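Local coordinates for phosphate-binding protein (PDB 3W9V), which binds inorganic phosphate as a secreted transport protein of the PstS family and assembles with human PON1, at residues Ser304-Arg317 with Ser362-Gln376. The protein carries 1 engineered substitution. Sequence-based numbering, arbitrary orientation.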
loop_
_atom_site.group_PDB
_atom_site.type_symbol
_atom_site.label_atom_id
_atom_site.label_comp_id
_atom_site.label_asym_id
_atom_site.label_seq_id
_atom_site.Cartn_x
_atom_site.Cartn_y
_atom_site.Cartn_z
ATOM N N SER A 304 -17.664 -0.553 6.766
ATOM C CA SER A 304 -18.734 0.214 7.390
ATOM C C SER A 304 -18.809 -0.074 8.890
ATOM O O SER A 304 -18.537 -1.190 9.325
ATOM C CB SER A 304 -20.074 -0.149 6.752
ATOM O OG SER A 304 -21.123 0.626 7.305
ATOM N N GLN A 305 -19.211 0.922 9.676
ATOM C CA GLN A 305 -19.521 0.673 11.081
ATOM C C GLN A 305 -20.773 -0.195 11.216
ATOM O O GLN A 305 -20.906 -0.957 12.169
ATOM C CB GLN A 305 -19.713 1.978 11.865
ATOM C CG GLN A 305 -19.882 1.718 13.358
ATOM C CD GLN A 305 -20.100 2.962 14.193
ATOM O OE1 GLN A 305 -20.000 4.094 13.710
ATOM N NE2 GLN A 305 -20.397 2.749 15.473
ATOM N N CYS A 306 -21.682 -0.078 10.251
ATOM C CA CYS A 306 -22.995 -0.702 10.347
ATOM C C CYS A 306 -23.333 -1.534 9.117
ATOM O O CYS A 306 -23.096 -1.111 7.976
ATOM C CB CYS A 306 -24.083 0.360 10.541
ATOM S SG CYS A 306 -23.855 1.481 11.934
ATOM N N TYR A 307 -23.912 -2.703 9.371
ATOM C CA TYR A 307 -24.403 -3.608 8.339
ATOM C C TYR A 307 -25.847 -3.964 8.660
ATOM O O TYR A 307 -26.178 -4.241 9.815
ATOM C CB TYR A 307 -23.518 -4.870 8.251
ATOM C CG TYR A 307 -22.156 -4.530 7.711
ATOM C CD1 TYR A 307 -21.934 -4.473 6.348
ATOM C CD2 TYR A 307 -21.110 -4.195 8.562
ATOM C CE1 TYR A 307 -20.696 -4.114 5.835
ATOM C CE2 TYR A 307 -19.868 -3.840 8.063
ATOM C CZ TYR A 307 -19.669 -3.797 6.697
ATOM O OH TYR A 307 -18.432 -3.424 6.204
ATOM N N ALA A 308 -26.708 -3.943 7.650
ATOM C CA ALA A 308 -28.117 -4.259 7.854
ATOM C C ALA A 308 -28.313 -5.682 8.362
ATOM O O ALA A 308 -29.240 -5.956 9.127
ATOM C CB ALA A 308 -28.890 -4.052 6.573
ATOM N N ASN A 309 -27.444 -6.587 7.925
ATOM C CA ASN A 309 -27.551 -7.992 8.286
ATOM C C ASN A 309 -26.729 -8.304 9.535
ATOM O O ASN A 309 -25.527 -8.020 9.584
ATOM C CB ASN A 309 -27.095 -8.850 7.110
ATOM C CG ASN A 309 -27.248 -10.321 7.375
ATOM O OD1 ASN A 309 -26.411 -10.930 8.035
ATOM N ND2 ASN A 309 -28.328 -10.907 6.867
ATOM N N ALA A 310 -27.377 -8.882 10.544
ATOM C CA ALA A 310 -26.736 -9.110 11.837
ATOM C C ALA A 310 -25.670 -10.199 11.791
ATOM O O ALA A 310 -24.677 -10.130 12.512
ATOM C CB ALA A 310 -27.785 -9.424 12.904
ATOM N N THR A 311 -25.873 -11.204 10.949
ATOM C CA THR A 311 -24.869 -12.245 10.778
ATOM C C THR A 311 -23.593 -11.670 10.149
ATOM O O THR A 311 -22.480 -11.945 10.615
ATOM C CB THR A 311 -25.410 -13.420 9.948
ATOM O OG1 THR A 311 -26.480 -14.048 10.668
ATOM C CG2 THR A 311 -24.323 -14.444 9.683
ATOM N N GLN A 312 -23.758 -10.860 9.106
ATOM C CA GLN A 312 -22.614 -10.186 8.500
ATOM C C GLN A 312 -21.901 -9.288 9.509
ATOM O O GLN A 312 -20.673 -9.249 9.546
ATOM C CB GLN A 312 -23.027 -9.384 7.264
ATOM C CG GLN A 312 -23.418 -10.253 6.074
ATOM C CD GLN A 312 -23.741 -9.435 4.838
ATOM O OE1 GLN A 312 -24.070 -8.256 4.930
ATOM N NE2 GLN A 312 -23.644 -10.059 3.671
ATOM N N THR A 313 -22.663 -8.577 10.333
ATOM C CA THR A 313 -22.065 -7.725 11.358
ATOM C C THR A 313 -21.144 -8.528 12.277
ATOM O O THR A 313 -20.000 -8.140 12.538
ATOM C CB THR A 313 -23.146 -7.042 12.204
ATOM O OG1 THR A 313 -23.920 -6.174 11.368
ATOM C CG2 THR A 313 -22.522 -6.239 13.337
ATOM N N GLY A 314 -21.645 -9.654 12.766
ATOM C CA GLY A 314 -20.855 -10.508 13.633
ATOM C C GLY A 314 -19.631 -11.064 12.932
ATOM O O GLY A 314 -18.565 -11.175 13.536
ATOM N N GLN A 315 -19.772 -11.422 11.660
ATOM C CA GLN A 315 -18.649 -11.954 10.896
ATOM C C GLN A 315 -17.560 -10.906 10.646
ATOM O O GLN A 315 -16.369 -11.222 10.676
ATOM C CB GLN A 315 -19.139 -12.570 9.588
ATOM C CG GLN A 315 -19.891 -13.872 9.812
ATOM C CD GLN A 315 -20.558 -14.389 8.563
ATOM O OE1 GLN A 315 -20.939 -13.622 7.687
ATOM N NE2 GLN A 315 -20.718 -15.708 8.481
ATOM N N VAL A 316 -17.963 -9.664 10.406
ATOM C CA VAL A 316 -16.995 -8.581 10.284
ATOM C C VAL A 316 -16.258 -8.391 11.614
ATOM O O VAL A 316 -15.028 -8.249 11.644
ATOM C CB VAL A 316 -17.672 -7.271 9.829
ATOM C CG1 VAL A 316 -16.714 -6.100 9.966
ATOM C CG2 VAL A 316 -18.146 -7.396 8.393
ATOM N N ARG A 317 -16.999 -8.389 12.717
ATOM C CA ARG A 317 -16.373 -8.269 14.025
ATOM C C ARG A 317 -15.390 -9.412 14.287
ATOM O O ARG A 317 -14.309 -9.180 14.829
ATOM C CB ARG A 317 -17.425 -8.175 15.130
ATOM C CG ARG A 317 -18.226 -6.873 15.083
ATOM C CD ARG A 317 -19.290 -6.807 16.173
ATOM N NE ARG A 317 -18.718 -7.057 17.489
ATOM C CZ ARG A 317 -18.102 -6.138 18.227
ATOM N NH1 ARG A 317 -17.991 -4.890 17.795
ATOM N NH2 ARG A 317 -17.593 -6.477 19.403
ATOM N N SER A 362 -17.829 1.655 17.438
ATOM C CA SER A 362 -17.663 0.215 17.273
ATOM C C SER A 362 -18.604 -0.399 16.240
ATOM O O SER A 362 -19.772 -0.014 16.113
ATOM C CB SER A 362 -17.772 -0.512 18.612
ATOM O OG SER A 362 -19.069 -0.407 19.160
ATOM N N ILE A 363 -18.067 -1.351 15.487
ATOM C CA ILE A 363 -18.833 -2.065 14.481
ATOM C C ILE A 363 -20.037 -2.742 15.135
ATOM O O ILE A 363 -19.901 -3.478 16.113
ATOM C CB ILE A 363 -17.947 -3.099 13.766
ATOM C CG1 ILE A 363 -16.790 -2.391 13.041
ATOM C CG2 ILE A 363 -18.767 -3.936 12.804
ATOM C CD1 ILE A 363 -15.620 -3.301 12.736
ATOM N N GLY A 364 -21.221 -2.467 14.598
ATOM C CA GLY A 364 -22.438 -3.065 15.105
ATOM C C GLY A 364 -22.978 -2.458 16.385
ATOM O O GLY A 364 -23.905 -3.018 16.963
ATOM N N ASN A 365 -22.413 -1.341 16.835
ATOM C CA ASN A 365 -22.910 -0.670 18.042
ATOM C C ASN A 365 -24.421 -0.510 17.952
ATOM O O ASN A 365 -24.922 0.100 17.018
ATOM C CB ASN A 365 -22.241 0.698 18.222
ATOM C CG ASN A 365 -22.731 1.436 19.460
ATOM O OD1 ASN A 365 -23.887 1.852 19.539
ATOM N ND2 ASN A 365 -21.843 1.621 20.424
ATOM N N THR A 366 -25.137 -1.075 18.920
ATOM C CA THR A 366 -26.594 -1.160 18.854
ATOM C C THR A 366 -27.288 0.201 18.871
ATOM O O THR A 366 -28.339 0.376 18.252
ATOM C CB THR A 366 -27.160 -2.050 19.984
ATOM O OG1 THR A 366 -26.650 -1.605 21.247
ATOM C CG2 THR A 366 -26.751 -3.495 19.766
ATOM N N ASN A 367 -26.694 1.157 19.573
ATOM C CA ASN A 367 -27.269 2.491 19.677
ATOM C C ASN A 367 -27.087 3.254 18.369
ATOM O O ASN A 367 -27.996 3.931 17.899
ATOM C CB ASN A 367 -26.620 3.245 20.841
ATOM C CG ASN A 367 -27.412 4.463 21.277
ATOM O OD1 ASN A 367 -28.605 4.585 20.993
ATOM N ND2 ASN A 367 -26.753 5.366 21.996
ATOM N N VAL A 368 -25.905 3.119 17.773
ATOM C CA VAL A 368 -25.577 3.814 16.533
ATOM C C VAL A 368 -26.216 3.150 15.321
ATOM O O VAL A 368 -26.789 3.820 14.456
ATOM C CB VAL A 368 -24.052 3.839 16.310
ATOM C CG1 VAL A 368 -23.717 4.367 14.919
ATOM C CG2 VAL A 368 -23.374 4.664 17.385
ATOM N N CYS A 369 -26.117 1.830 15.256
ATOM C CA CYS A 369 -26.507 1.115 14.050
ATOM C C CYS A 369 -27.974 0.728 14.061
ATOM O O CYS A 369 -28.449 0.067 13.143
ATOM C CB CYS A 369 -25.620 -0.110 13.834
ATOM S SG CYS A 369 -23.874 0.315 13.625
ATOM N N ASN A 370 -28.677 1.161 15.106
ATOM C CA ASN A 370 -30.122 0.999 15.217
ATOM C C ASN A 370 -30.836 1.434 13.938
ATOM O O ASN A 370 -30.932 2.625 13.645
ATOM C CB ASN A 370 -30.644 1.801 16.417
ATOM C CG ASN A 370 -32.080 1.454 16.784
ATOM O OD1 ASN A 370 -32.954 1.360 15.924
ATOM N ND2 ASN A 370 -32.325 1.266 18.077
ATOM N N GLY A 371 -31.317 0.456 13.177
ATOM C CA GLY A 371 -32.086 0.715 11.970
ATOM C C GLY A 371 -31.273 1.155 10.764
ATOM O O GLY A 371 -31.824 1.694 9.803
ATOM N N LYS A 372 -29.964 0.919 10.806
ATOM C CA LYS A 372 -29.073 1.379 9.745
ATOM C C LYS A 372 -28.129 0.288 9.266
ATOM O O LYS A 372 -28.052 -0.791 9.853
ATOM C CB LYS A 372 -28.245 2.564 10.233
ATOM C CG LYS A 372 -29.072 3.727 10.722
ATOM C CD LYS A 372 -28.195 4.873 11.167
ATOM C CE LYS A 372 -29.041 6.087 11.485
ATOM N NZ LYS A 372 -28.203 7.243 11.893
ATOM N N GLY A 373 -27.409 0.583 8.191
ATOM C CA GLY A 373 -26.332 -0.283 7.754
ATOM C C GLY A 373 -26.328 -0.600 6.275
ATOM O O GLY A 373 -27.359 -0.547 5.600
ATOM N N ARG A 374 -25.147 -0.941 5.771
ATOM C CA ARG A 374 -24.987 -1.326 4.377
ATOM C C ARG A 374 -25.777 -2.583 4.042
ATOM O O ARG A 374 -25.938 -3.468 4.878
ATOM C CB ARG A 374 -23.507 -1.515 4.043
ATOM C CG ARG A 374 -22.740 -0.202 4.020
ATOM C CD ARG A 374 -21.344 -0.367 3.464
ATOM N NE ARG A 374 -21.302 -0.695 2.040
ATOM C CZ ARG A 374 -20.812 0.105 1.099
ATOM N NH1 ARG A 374 -20.358 1.312 1.403
ATOM N NH2 ARG A 374 -20.765 -0.319 -0.153
ATOM N N PRO A 375 -26.279 -2.661 2.801
ATOM C CA PRO A 375 -27.129 -3.792 2.421
ATOM C C PRO A 375 -26.359 -5.105 2.348
ATOM O O PRO A 375 -25.158 -5.127 2.060
ATOM C CB PRO A 375 -27.647 -3.387 1.036
ATOM C CG PRO A 375 -26.622 -2.446 0.511
ATOM C CD PRO A 375 -26.135 -1.684 1.707
ATOM N N GLN A 376 -27.057 -6.204 2.616
ATOM C CA GLN A 376 -26.412 -7.507 2.634
ATOM C C GLN A 376 -26.062 -7.966 1.226
ATOM O O GLN A 376 -25.062 -8.651 1.023
ATOM C CB GLN A 376 -27.272 -8.549 3.357
ATOM C CG GLN A 376 -28.462 -9.069 2.576
ATOM C CD GLN A 376 -29.145 -10.223 3.291
ATOM O OE1 GLN A 376 -29.557 -10.097 4.442
ATOM N NE2 GLN A 376 -29.249 -11.359 2.613
ATOM O OXT GLN A 376 -26.775 -7.654 0.267
HETATM O O HOH W 1 -27.238 -2.477 11.956
HETATM O O HOH W 2 -25.565 -6.149 5.757
#
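Cys306 and Cys369 are joined by a disulfide, SG to SG 2.1 Å, which ties the turn before helix 310-323 to the C-terminal tail. Beside it Gln305, its CG anti to the backbone N (chi1 -174°) and its chain extended, runs out over Ser362; NE2 donates to Ser362 O at 2.9 Å from above the carbonyl plane, while Asn365 N reaches that oxygen from the opposite face. NE2 also bonds Ala360 O, and Val368 CG1 packs crosswise against the amide. With an alanine here, Ser362 O would probably keep only the Asn365 N bond of the two, and Ala360 O would lose the NE2 donor. Gly364 N bonds Gln305 O; with positive phi, and Thr313 CG2 3.6 Å from its CA, a glycine fits where a CB would clash. Arg317, bent at chi3, slides past Ile363 so that NH1 meets Ile363 O in the carbonyl plane at 2.9 Å; NH1 also donates to Leu355 O. Tyr307 CD1 touches Arg374 CB obliquely at 4.1 Å; Arg374 NH1 donates to Phe39 O, and its guanidinium makes a cation-pi contact with Phe39. Asn309 ND2 donates to Gln376 OE1 (2.8 Å), the amides 78° apart; Asn309 is the N-cap of helix 310-323, its OD1 accepting from Gln312 N. Arg374 N donates to Cys306 O and Arg374 O accepts from Ala308 N, a single beta bridge of Tyr307 with Arg374 that sets the tail beside the turn between strand 296-304 and helix 310-323 in this PstS-family protein.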